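Local coordinates for CrtC domain-containing protein (Fusarium vanettenii 77-13-4, PDB 7A0Q) that probably hydrates the isoflavonoid phytoalexin kievitone, a lyase-type reaction by which the fungus would blunt a chemical defence of its host plant, at residues P216-F222 and L338-S344; F166-E170 and W236-F242; Y100-V104 and S140-V145. All blocks are in the same frame, centred on the assembly; numbering follows the deposited sequence.

Of the three contacts in this chain, contact 3 closes first from the N terminus, bringing the turn at 140-145 back against strand 100-107 within the N-terminal lipocalin domain. Contacts 1 and 2 come later and cross: the chain runs through 166-170, 216-222, 236-242 and 338-344, so their segments alternate. Contact 2 joins the N-terminal domain to the closed eight-stranded barrel of the C-terminal lipocalin-like domain, whereas contact 1 seals that barrel by pairing its first strand with its last. Strands 218-225 and 232-240 are neighbours, which lets contacts 1 and 2 touch; contact 3 stands apart, its centre about 32 Å from that of contact 2.

Contact 1. Residues P216-F222 and L338-S344; sequences PSNWTWF and LVEIVYS. With NAG (2-acetamido-2-deoxy-beta-D-glucopyranose), chain C; IMD (imidazole), chain F.
Residues N218-F222 run antiparallel to L338-Y343, their axes 4.7 Å apart at closest approach, with W219-V342 and W221-E340 as hydrogen-bonded pairs and N218-Y343, T220-I341 and F222-V339 as non-hydrogen-bonded ones. The first and last strands of the eight-stranded barrel thus meet here. On the face bearing W219, W221, E340 and V342, the indole of W219 lies with V342 CB and CG1 beneath one face. Its NE1 points almost straight at E340 OE2 (2.9 Å, 174°), the acceptor lying in the indole plane, whereas the donor reaches the carboxylate on its anti side and well out of its plane. The glutamate gets there because CG is anti to the backbone N (chi1 170°) and the chain stays extended. A bound imidazole, probably from the crystallisation liquor, donates its N1-H to the same OE2 at 2.6 Å and lies over the face of the W221 ring; it is also hydrogen-bonded to D206. On the opposite face, N218 ND2 carries the glycan, while N218 CB sits over the Y343 ring. Y343 OH meets NAG O6 at 2.7 Å and T220 OG1 donates to NAG O7 at 2.8 Å, two hydrogen bonds besides the sugar's covalent link. With two N-H donors at OE2 and E319 OE2 close to its OE1, buried E340 is consistent with an aromatic-lined pocket able to take a small planar ring, though the imidazole is probably adventitious.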
loop_
_atom_site.group_PDB
_atom_site.type_symbol
_atom_site.label_atom_id
_atom_site.label_comp_id
_atom_site.label_asym_id
_atom_site.label_seq_id
_atom_site.Cartn_x
_atom_site.Cartn_y
_atom_site.Cartn_z
ATOM N N PRO A 216 10.534 13.208 1.658
ATOM C CA PRO A 216 9.781 14.333 1.087
ATOM C C PRO A 216 8.823 14.945 2.098
ATOM O O PRO A 216 8.373 14.288 3.041
ATOM C CB PRO A 216 9.024 13.696 -0.087
ATOM C CG PRO A 216 9.883 12.524 -0.483
ATOM C CD PRO A 216 10.423 11.996 0.819
ATOM N N SER A 217 8.508 16.225 1.887
ATOM C CA SER A 217 7.566 16.905 2.770
ATOM C C SER A 217 6.188 16.257 2.725
ATOM O O SER A 217 5.489 16.193 3.742
ATOM C CB SER A 217 7.466 18.388 2.395
ATOM O OG SER A 217 6.924 18.541 1.090
ATOM N N ASN A 218 5.778 15.781 1.552
ATOM C CA ASN A 218 4.479 15.149 1.383
ATOM C C ASN A 218 4.465 14.468 0.027
ATOM O O ASN A 218 5.249 14.808 -0.863
ATOM C CB ASN A 218 3.311 16.144 1.518
ATOM C CG ASN A 218 3.278 17.240 0.442
ATOM O OD1 ASN A 218 4.164 18.096 0.357
ATOM N ND2 ASN A 218 2.222 17.224 -0.367
ATOM N N TRP A 219 3.575 13.491 -0.117
ATOM C CA TRP A 219 3.485 12.770 -1.376
ATOM C C TRP A 219 2.080 12.232 -1.571
ATOM O O TRP A 219 1.270 12.179 -0.641
ATOM C CB TRP A 219 4.497 11.610 -1.443
ATOM C CG TRP A 219 4.327 10.537 -0.379
ATOM C CD1 TRP A 219 3.453 9.483 -0.399
ATOM C CD2 TRP A 219 5.085 10.406 0.830
ATOM N NE1 TRP A 219 3.613 8.715 0.731
ATOM C CE2 TRP A 219 4.609 9.255 1.499
ATOM C CE3 TRP A 219 6.110 11.154 1.418
ATOM C CZ2 TRP A 219 5.130 8.835 2.720
ATOM C CZ3 TRP A 219 6.628 10.735 2.635
ATOM C CH2 TRP A 219 6.133 9.586 3.273
ATOM N N THR A 220 1.812 11.816 -2.802
ATOM C CA THR A 220 0.699 10.931 -3.111
ATOM C C THR A 220 1.271 9.680 -3.757
ATOM O O THR A 220 2.139 9.777 -4.638
ATOM C CB THR A 220 -0.317 11.601 -4.041
ATOM O OG1 THR A 220 -0.830 12.781 -3.406
ATOM C CG2 THR A 220 -1.483 10.654 -4.349
ATOM N N TRP A 221 0.784 8.516 -3.315
ATOM C CA TRP A 221 1.141 7.227 -3.897
ATOM C C TRP A 221 -0.127 6.530 -4.365
ATOM O O TRP A 221 -1.117 6.463 -3.624
ATOM C CB TRP A 221 1.883 6.351 -2.880
ATOM C CG TRP A 221 2.262 4.963 -3.360
ATOM C CD1 TRP A 221 3.195 4.653 -4.316
ATOM C CD2 TRP A 221 1.744 3.711 -2.881
ATOM N NE1 TRP A 221 3.281 3.278 -4.467
ATOM C CE2 TRP A 221 2.404 2.682 -3.600
ATOM C CE3 TRP A 221 0.793 3.360 -1.915
ATOM C CZ2 TRP A 221 2.141 1.327 -3.381
ATOM C CZ3 TRP A 221 0.530 2.002 -1.692
ATOM C CH2 TRP A 221 1.197 1.006 -2.434
ATOM N N PHE A 222 -0.084 5.987 -5.575
ATOM C CA PHE A 222 -1.172 5.189 -6.119
ATOM C C PHE A 222 -0.742 3.738 -6.290
ATOM O O PHE A 222 0.349 3.449 -6.799
ATOM C CB PHE A 222 -1.634 5.711 -7.478
ATOM C CG PHE A 222 -2.336 7.027 -7.418
ATOM C CD1 PHE A 222 -3.699 7.085 -7.149
ATOM C CD2 PHE A 222 -1.643 8.208 -7.647
ATOM C CE1 PHE A 222 -4.363 8.306 -7.096
ATOM C CE2 PHE A 222 -2.302 9.436 -7.605
ATOM C CZ PHE A 222 -3.654 9.488 -7.334
ATOM N N LEU A 338 -5.669 1.758 -4.392
ATOM C CA LEU A 338 -5.556 2.569 -3.189
ATOM C C LEU A 338 -4.756 3.830 -3.484
ATOM O O LEU A 338 -3.802 3.808 -4.270
ATOM C CB LEU A 338 -4.899 1.769 -2.050
ATOM C CG LEU A 338 -4.696 2.505 -0.718
ATOM C CD1 LEU A 338 -4.989 1.587 0.462
ATOM C CD2 LEU A 338 -3.272 3.089 -0.624
ATOM N N VAL A 339 -5.171 4.936 -2.866
ATOM C CA VAL A 339 -4.396 6.170 -2.860
ATOM C C VAL A 339 -3.908 6.417 -1.442
ATOM O O VAL A 339 -4.667 6.268 -0.472
ATOM C CB VAL A 339 -5.198 7.372 -3.392
ATOM C CG1 VAL A 339 -6.402 7.666 -2.514
ATOM C CG2 VAL A 339 -4.280 8.579 -3.487
ATOM N N GLU A 340 -2.626 6.742 -1.316
ATOM C CA GLU A 340 -2.046 7.185 -0.059
ATOM C C GLU A 340 -1.661 8.650 -0.183
ATOM O O GLU A 340 -0.994 9.037 -1.149
ATOM C CB GLU A 340 -0.824 6.343 0.304
ATOM C CG GLU A 340 -0.035 6.900 1.460
ATOM C CD GLU A 340 1.131 6.019 1.814
ATOM O OE1 GLU A 340 0.931 5.079 2.611
ATOM O OE2 GLU A 340 2.238 6.239 1.286
ATOM N N ILE A 341 -2.098 9.463 0.777
ATOM C CA ILE A 341 -1.709 10.867 0.854
ATOM C C ILE A 341 -1.068 11.082 2.209
ATOM O O ILE A 341 -1.720 10.897 3.246
ATOM C CB ILE A 341 -2.894 11.823 0.663
ATOM C CG1 ILE A 341 -3.683 11.463 -0.597
ATOM C CG2 ILE A 341 -2.382 13.248 0.566
ATOM C CD1 ILE A 341 -4.929 12.322 -0.798
ATOM N N VAL A 342 0.207 11.454 2.205
ATOM C CA VAL A 342 0.993 11.566 3.427
ATOM C C VAL A 342 1.691 12.914 3.443
ATOM O O VAL A 342 2.244 13.343 2.427
ATOM C CB VAL A 342 2.034 10.431 3.554
ATOM C CG1 VAL A 342 3.051 10.746 4.664
ATOM C CG2 VAL A 342 1.340 9.098 3.818
ATOM N N TYR A 343 1.651 13.574 4.599
ATOM C CA TYR A 343 2.506 14.706 4.927
ATOM C C TYR A 343 3.480 14.255 6.007
ATOM O O TYR A 343 3.056 13.805 7.081
ATOM C CB TYR A 343 1.668 15.895 5.414
ATOM C CG TYR A 343 0.894 16.544 4.298
ATOM C CD1 TYR A 343 -0.255 15.954 3.775
ATOM C CD2 TYR A 343 1.324 17.742 3.744
ATOM C CE1 TYR A 343 -0.952 16.542 2.724
ATOM C CE2 TYR A 343 0.641 18.330 2.699
ATOM C CZ TYR A 343 -0.497 17.746 2.201
ATOM O OH TYR A 343 -1.159 18.356 1.164
ATOM N N SER A 344 4.778 14.343 5.722
ATOM C CA SER A 344 5.752 14.096 6.777
ATOM C C SER A 344 5.915 15.314 7.665
ATOM O O SER A 344 6.437 15.194 8.776
ATOM C CB SER A 344 7.104 13.680 6.191
ATOM O OG SER A 344 7.713 14.757 5.495
HETATM C C1 NAG C . 2.045 18.274 -1.332
HETATM C C2 NAG C . 1.138 17.943 -2.504
HETATM C C3 NAG C . 0.808 19.212 -3.292
HETATM C C4 NAG C . 0.300 20.330 -2.390
HETATM C C5 NAG C . 1.193 20.525 -1.172
HETATM C C6 NAG C . 0.564 21.427 -0.138
HETATM C C7 NAG C . 1.246 15.759 -3.630
HETATM C C8 NAG C . 1.993 14.924 -4.619
HETATM N N2 NAG C . 1.754 16.969 -3.391
HETATM O O3 NAG C . -0.175 18.891 -4.271
HETATM O O4 NAG C . 0.339 21.550 -3.123
HETATM O O5 NAG C . 1.425 19.270 -0.514
HETATM O O6 NAG C . -0.688 20.905 0.289
HETATM O O7 NAG C . 0.243 15.348 -3.055
HETATM N N1 IMD F . 3.106 3.834 0.710
HETATM C C2 IMD F . 3.865 3.246 -0.244
HETATM N N3 IMD F . 3.757 1.901 -0.097
HETATM C C4 IMD F . 2.933 1.649 0.933
HETATM C C5 IMD F . 2.518 2.865 1.443
#

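Contact 2. Residues F166-E170 and W236-F242; sequences FQFGE and WIFSDPF. With NAG (2-acetamido-2-deoxy-beta-D-glucopyranose), chain C.
The rings of F166 and F168 meet those of W236 and F238 in an aromatic cluster where strand 158-168 passes strand 232-240, their short axes 9.0 Å apart and crossing at 71°. This is the tight half of the contact. F168 presents its edge to two faces at once: CE1 reaches W236 CZ3 at 3.6 Å, and CD1 comes 3.7 Å from F238 CZ, with the F168 and F238 planes nearly perpendicular at 88°. Although the CB of F168 leaves the backbone away from the other strand, CG lies anti to the backbone N (chi1 -175°), a torsion that carries the ring back against both partners. F166 comes over the W236 face from the pyrrole side, its CZ 3.5 Å from NE1, and the two planes are tilted at an intermediate angle. The indole N-H is spent elsewhere, on E175.

Beyond the rings the character changes. D240 opens an Asx turn, its OD1 accepting from the backbone N of F242 and also from R243 N, and in this polar part the two segments are joined through water. One molecule accepts from Q167 NE2 and donates both to G169 O and to D240 OD2, at 2.8 and 2.9 Å respectively. On the solvent side, the exposed F242 ring is covered by the aliphatic part of E170, whose CB stands almost directly above the ring centre at 3.7 Å; P241 CG lies over the other face. Aromatic side chains thus do the close packing, and water and the packing of F242 on E170 and G169 finish the margin. This seam forms part of the interface between the two lipocalin-like domains, consistent with a CrtC-type fold.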
loop_
_atom_site.group_PDB
_atom_site.type_symbol
_atom_site.label_atom_id
_atom_site.label_comp_id
_atom_site.label_asym_id
_atom_site.label_seq_id
_atom_site.Cartn_x
_atom_site.Cartn_y
_atom_site.Cartn_z
ATOM N N PHE A 166 14.974 3.866 -5.696
ATOM C CA PHE A 166 14.891 5.164 -6.369
ATOM C C PHE A 166 15.161 6.267 -5.345
ATOM O O PHE A 166 15.220 6.026 -4.136
ATOM C CB PHE A 166 13.536 5.350 -7.087
ATOM C CG PHE A 166 12.327 5.375 -6.175
ATOM C CD1 PHE A 166 11.676 4.192 -5.829
ATOM C CD2 PHE A 166 11.803 6.584 -5.710
ATOM C CE1 PHE A 166 10.547 4.212 -5.013
ATOM C CE2 PHE A 166 10.681 6.609 -4.899
ATOM C CZ PHE A 166 10.042 5.413 -4.546
ATOM N N GLN A 167 15.360 7.488 -5.853
ATOM C CA GLN A 167 15.655 8.631 -4.990
ATOM C C GLN A 167 14.388 9.119 -4.285
ATOM O O GLN A 167 13.361 9.354 -4.928
ATOM C CB GLN A 167 16.278 9.762 -5.812
ATOM C CG GLN A 167 16.831 10.899 -4.958
ATOM C CD GLN A 167 18.250 10.636 -4.506
ATOM O OE1 GLN A 167 18.777 9.540 -4.703
ATOM N NE2 GLN A 167 18.891 11.648 -3.916
ATOM N N PHE A 168 14.463 9.275 -2.958
ATOM C CA PHE A 168 13.282 9.540 -2.125
ATOM C C PHE A 168 13.709 10.467 -0.999
ATOM O O PHE A 168 14.315 10.022 -0.018
ATOM C CB PHE A 168 12.713 8.235 -1.578
ATOM C CG PHE A 168 11.417 8.380 -0.812
ATOM C CD1 PHE A 168 10.239 8.672 -1.464
ATOM C CD2 PHE A 168 11.381 8.167 0.563
ATOM C CE1 PHE A 168 9.044 8.781 -0.780
ATOM C CE2 PHE A 168 10.180 8.263 1.265
ATOM C CZ PHE A 168 9.011 8.574 0.589
ATOM N N GLY A 169 13.385 11.747 -1.135
ATOM C CA GLY A 169 13.916 12.731 -0.216
ATOM C C GLY A 169 15.365 13.025 -0.540
ATOM O O GLY A 169 15.761 13.010 -1.711
ATOM N N GLU A 170 16.176 13.253 0.489
ATOM C CA GLU A 170 17.573 13.594 0.263
ATOM C C GLU A 170 18.426 12.398 -0.141
ATOM O O GLU A 170 19.548 12.594 -0.621
ATOM C CB GLU A 170 18.158 14.257 1.512
ATOM C CG GLU A 170 19.340 15.158 1.202
ATOM C CD GLU A 170 19.963 15.776 2.446
ATOM O OE1 GLU A 170 19.734 15.259 3.561
ATOM O OE2 GLU A 170 20.690 16.778 2.295
ATOM N N TRP A 236 4.375 7.239 -7.787
ATOM C CA TRP A 236 4.767 8.213 -6.773
ATOM C C TRP A 236 4.767 9.624 -7.348
ATOM O O TRP A 236 5.296 9.859 -8.441
ATOM C CB TRP A 236 6.175 7.931 -6.242
ATOM C CG TRP A 236 6.304 6.736 -5.332
ATOM C CD1 TRP A 236 6.616 5.463 -5.698
ATOM C CD2 TRP A 236 6.191 6.738 -3.908
ATOM N NE1 TRP A 236 6.675 4.647 -4.577
ATOM C CE2 TRP A 236 6.418 5.412 -3.466
ATOM C CE3 TRP A 236 5.898 7.729 -2.960
ATOM C CZ2 TRP A 236 6.380 5.063 -2.117
ATOM C CZ3 TRP A 236 5.867 7.381 -1.624
ATOM C CH2 TRP A 236 6.103 6.057 -1.212
ATOM N N ILE A 237 4.247 10.576 -6.569
ATOM C CA ILE A 237 4.306 12.001 -6.922
ATOM C C ILE A 237 4.744 12.776 -5.684
ATOM O O ILE A 237 4.113 12.671 -4.629
ATOM C CB ILE A 237 2.955 12.529 -7.433
ATOM C CG1 ILE A 237 2.407 11.641 -8.551
ATOM C CG2 ILE A 237 3.107 13.969 -7.920
ATOM C CD1 ILE A 237 1.433 10.589 -8.046
ATOM N N PHE A 238 5.820 13.555 -5.812
ATOM C CA PHE A 238 6.281 14.416 -4.719
ATOM C C PHE A 238 7.374 15.325 -5.254
ATOM O O PHE A 238 7.974 15.055 -6.293
ATOM C CB PHE A 238 6.794 13.622 -3.503
ATOM C CG PHE A 238 7.887 12.628 -3.832
ATOM C CD1 PHE A 238 9.215 13.028 -3.889
ATOM C CD2 PHE A 238 7.582 11.287 -4.067
ATOM C CE1 PHE A 238 10.229 12.131 -4.184
ATOM C CE2 PHE A 238 8.596 10.372 -4.373
ATOM C CZ PHE A 238 9.920 10.792 -4.426
ATOM N N SER A 239 7.641 16.398 -4.517
ATOM C CA SER A 239 8.700 17.323 -4.897
ATOM C C SER A 239 10.030 16.912 -4.285
ATOM O O SER A 239 10.086 16.420 -3.152
ATOM C CB SER A 239 8.356 18.741 -4.448
ATOM O OG SER A 239 7.151 19.180 -5.038
ATOM N N ASP A 240 11.104 17.132 -5.040
ATOM C CA ASP A 240 12.461 16.938 -4.546
ATOM C C ASP A 240 13.095 18.312 -4.378
ATOM O O ASP A 240 13.597 18.882 -5.357
ATOM C CB ASP A 240 13.277 16.082 -5.523
ATOM C CG ASP A 240 14.693 15.835 -5.041
ATOM O OD1 ASP A 240 15.146 16.509 -4.088
ATOM O OD2 ASP A 240 15.370 14.954 -5.610
ATOM N N PRO A 241 13.114 18.880 -3.168
ATOM C CA PRO A 241 13.719 20.208 -2.980
ATOM C C PRO A 241 15.231 20.178 -2.883
ATOM O O PRO A 241 15.858 21.245 -2.857
ATOM C CB PRO A 241 13.101 20.681 -1.661
ATOM C CG PRO A 241 12.914 19.409 -0.890
ATOM C CD PRO A 241 12.540 18.353 -1.917
ATOM N N PHE A 242 15.832 18.995 -2.825
ATOM C CA PHE A 242 17.282 18.893 -2.767
ATOM C C PHE A 242 17.882 18.987 -4.164
ATOM O O PHE A 242 18.836 19.741 -4.389
ATOM C CB PHE A 242 17.668 17.588 -2.064
ATOM C CG PHE A 242 16.934 17.378 -0.759
ATOM C CD1 PHE A 242 17.376 17.987 0.414
ATOM C CD2 PHE A 242 15.778 16.613 -0.714
ATOM C CE1 PHE A 242 16.689 17.807 1.614
ATOM C CE2 PHE A 242 15.088 16.437 0.481
ATOM C CZ PHE A 242 15.547 17.040 1.641
HETATM C C1 NAG C . 2.045 18.274 -1.332
HETATM C C2 NAG C . 1.138 17.943 -2.504
HETATM C C3 NAG C . 0.808 19.212 -3.292
HETATM C C4 NAG C . 0.300 20.330 -2.390
HETATM C C5 NAG C . 1.193 20.525 -1.172
HETATM C C6 NAG C . 0.564 21.427 -0.138
HETATM C C7 NAG C . 1.246 15.759 -3.630
HETATM C C8 NAG C . 1.993 14.924 -4.619
HETATM N N2 NAG C . 1.754 16.969 -3.391
HETATM O O3 NAG C . -0.175 18.891 -4.271
HETATM O O4 NAG C . 0.339 21.550 -3.123
HETATM O O5 NAG C . 1.425 19.270 -0.514
HETATM O O6 NAG C . -0.688 20.905 0.289
HETATM O O7 NAG C . 0.243 15.348 -3.055
HETATM O O HOH W 1 17.369 14.136 -3.714
#

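Contact 3. Residues Y100-V104 and S140-V145; sequences YHQYV and SNHDNV
Y103 crosses from strand 100-107 to the turn at 140-145 and lays its whole ring against H142. Its CB starts the overlap, standing over the imidazole face 3.7 Å from H142 NE2. CG and CD1 come next, above H142 CD2 and CG, while CD2 on the far branch lies over ND1. The planes are only 4° apart and the centroids 3.8 Å, a true face-to-face stack in which the two side chains run antiparallel, each ring lying over the root of the other. Accordingly H142 CB ends up under the outer part of the phenol, 3.4 Å from Y103 CE1. The same CE1 edge meets V145 CG1, nearly in the ring plane, at 3.7 Å. At the tip, Y103 OH donates to S140 OG (2.8 Å).

The segment that receives the ring is a beta hairpin: strands 136-142 and 145-152 are joined by a type II turn from H142 to V145, with N144 at positive phi. S140 OG in turn donates to V145 O at 2.6 Å, reaching the carbonyl from the face opposite the one used by H142 N. With chi1 at 179° the S140 hydroxyl turns away from its own N toward V145 O; it accepts from Y103 and donates across the hairpin. Nearer solvent, H101 packs against the turn itself. Its CB is 3.3 Å from N144 O and also touches V145 CG2; N144 CB sits over the H101 ring, and H101 NE2 is hydrogen-bonded to E99.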
loop_
_atom_site.group_PDB
_atom_site.type_symbol
_atom_site.label_atom_id
_atom_site.label_comp_id
_atom_site.label_asym_id
_atom_site.label_seq_id
_atom_site.Cartn_x
_atom_site.Cartn_y
_atom_site.Cartn_z
ATOM N N TYR A 100 -16.404 2.615 8.158
ATOM C CA TYR A 100 -14.950 2.715 8.190
ATOM C C TYR A 100 -14.481 2.876 9.627
ATOM O O TYR A 100 -15.046 3.672 10.381
ATOM C CB TYR A 100 -14.495 3.898 7.330
ATOM C CG TYR A 100 -13.022 4.253 7.402
ATOM C CD1 TYR A 100 -12.073 3.529 6.689
ATOM C CD2 TYR A 100 -12.587 5.348 8.149
ATOM C CE1 TYR A 100 -10.729 3.873 6.732
ATOM C CE2 TYR A 100 -11.240 5.700 8.199
ATOM C CZ TYR A 100 -10.315 4.955 7.493
ATOM O OH TYR A 100 -8.976 5.291 7.542
ATOM N N HIS A 101 -13.454 2.114 10.003
ATOM C CA HIS A 101 -12.846 2.212 11.322
ATOM C C HIS A 101 -11.336 2.237 11.169
ATOM O O HIS A 101 -10.788 1.556 10.299
ATOM C CB HIS A 101 -13.260 1.044 12.209
ATOM C CG HIS A 101 -14.733 0.996 12.470
ATOM N ND1 HIS A 101 -15.340 1.767 13.438
ATOM C CD2 HIS A 101 -15.723 0.303 11.862
ATOM C CE1 HIS A 101 -16.640 1.535 13.429
ATOM N NE2 HIS A 101 -16.900 0.653 12.481
ATOM N N GLN A 102 -10.670 3.016 12.020
ATOM C CA GLN A 102 -9.222 3.144 11.952
ATOM C C GLN A 102 -8.666 3.456 13.330
ATOM O O GLN A 102 -9.366 3.973 14.205
ATOM C CB GLN A 102 -8.791 4.240 10.968
ATOM C CG GLN A 102 -9.412 5.622 11.214
ATOM C CD GLN A 102 -8.741 6.413 12.327
ATOM O OE1 GLN A 102 -7.525 6.355 12.511
ATOM N NE2 GLN A 102 -9.544 7.161 13.082
ATOM N N TYR A 103 -7.378 3.170 13.499
ATOM C CA TYR A 103 -6.652 3.630 14.674
ATOM C C TYR A 103 -5.166 3.678 14.364
ATOM O O TYR A 103 -4.688 3.059 13.407
ATOM C CB TYR A 103 -6.910 2.734 15.893
ATOM C CG TYR A 103 -6.195 1.399 15.836
ATOM C CD1 TYR A 103 -6.753 0.326 15.154
ATOM C CD2 TYR A 103 -4.971 1.215 16.460
ATOM C CE1 TYR A 103 -6.116 -0.894 15.102
ATOM C CE2 TYR A 103 -4.322 -0.012 16.417
ATOM C CZ TYR A 103 -4.902 -1.059 15.733
ATOM O OH TYR A 103 -4.270 -2.282 15.677
ATOM N N VAL A 104 -4.450 4.430 15.196
ATOM C CA VAL A 104 -2.993 4.512 15.198
ATOM C C VAL A 104 -2.551 4.306 16.637
ATOM O O VAL A 104 -3.061 4.979 17.541
ATOM C CB VAL A 104 -2.483 5.874 14.680
ATOM C CG1 VAL A 104 -0.951 5.896 14.641
ATOM C CG2 VAL A 104 -3.083 6.237 13.322
ATOM N N SER A 140 -4.600 -7.496 14.016
ATOM C CA SER A 140 -5.025 -6.367 14.825
ATOM C C SER A 140 -6.032 -6.872 15.845
ATOM O O SER A 140 -6.888 -7.706 15.521
ATOM C CB SER A 140 -5.644 -5.262 13.952
ATOM O OG SER A 140 -6.088 -4.170 14.744
ATOM N N ASN A 141 -5.911 -6.365 17.087
ATOM C CA ASN A 141 -6.793 -6.733 18.201
ATOM C C ASN A 141 -7.114 -5.448 18.949
ATOM O O ASN A 141 -6.698 -5.229 20.089
ATOM C CB ASN A 141 -6.150 -7.773 19.108
ATOM C CG ASN A 141 -5.957 -9.089 18.408
ATOM O OD1 ASN A 141 -6.915 -9.837 18.194
ATOM N ND2 ASN A 141 -4.722 -9.382 18.029
ATOM N N HIS A 142 -7.837 -4.581 18.257
ATOM C CA HIS A 142 -8.238 -3.272 18.728
ATOM C C HIS A 142 -9.749 -3.195 18.607
ATOM O O HIS A 142 -10.337 -3.788 17.698
ATOM C CB HIS A 142 -7.563 -2.186 17.887
ATOM C CG HIS A 142 -7.644 -0.809 18.465
ATOM N ND1 HIS A 142 -6.654 -0.281 19.265
ATOM C CD2 HIS A 142 -8.571 0.167 18.317
ATOM C CE1 HIS A 142 -6.981 0.953 19.607
ATOM N NE2 HIS A 142 -8.141 1.249 19.046
ATOM N N ASP A 143 -10.384 -2.502 19.543
ATOM C CA ASP A 143 -11.829 -2.361 19.460
ATOM C C ASP A 143 -12.204 -1.719 18.130
ATOM O O ASP A 143 -11.627 -0.704 17.729
ATOM C CB ASP A 143 -12.354 -1.541 20.638
ATOM C CG ASP A 143 -12.441 -2.357 21.916
ATOM O OD1 ASP A 143 -12.639 -3.590 21.828
ATOM O OD2 ASP A 143 -12.312 -1.764 23.007
ATOM N N ASN A 144 -13.132 -2.361 17.422
ATOM C CA ASN A 144 -13.650 -1.982 16.111
ATOM C C ASN A 144 -12.629 -2.109 14.982
ATOM O O ASN A 144 -12.970 -1.793 13.841
ATOM C CB ASN A 144 -14.237 -0.562 16.098
ATOM C CG ASN A 144 -15.363 -0.394 17.100
ATOM O OD1 ASN A 144 -16.530 -0.608 16.774
ATOM N ND2 ASN A 144 -15.019 -0.012 18.321
ATOM N N VAL A 145 -11.401 -2.562 15.251
ATOM C CA VAL A 145 -10.470 -2.949 14.187
ATOM C C VAL A 145 -9.766 -4.237 14.606
ATOM O O VAL A 145 -8.684 -4.213 15.200
ATOM C CB VAL A 145 -9.450 -1.838 13.871
ATOM C CG1 VAL A 145 -8.531 -2.269 12.720
ATOM C CG2 VAL A 145 -10.147 -0.554 13.508
#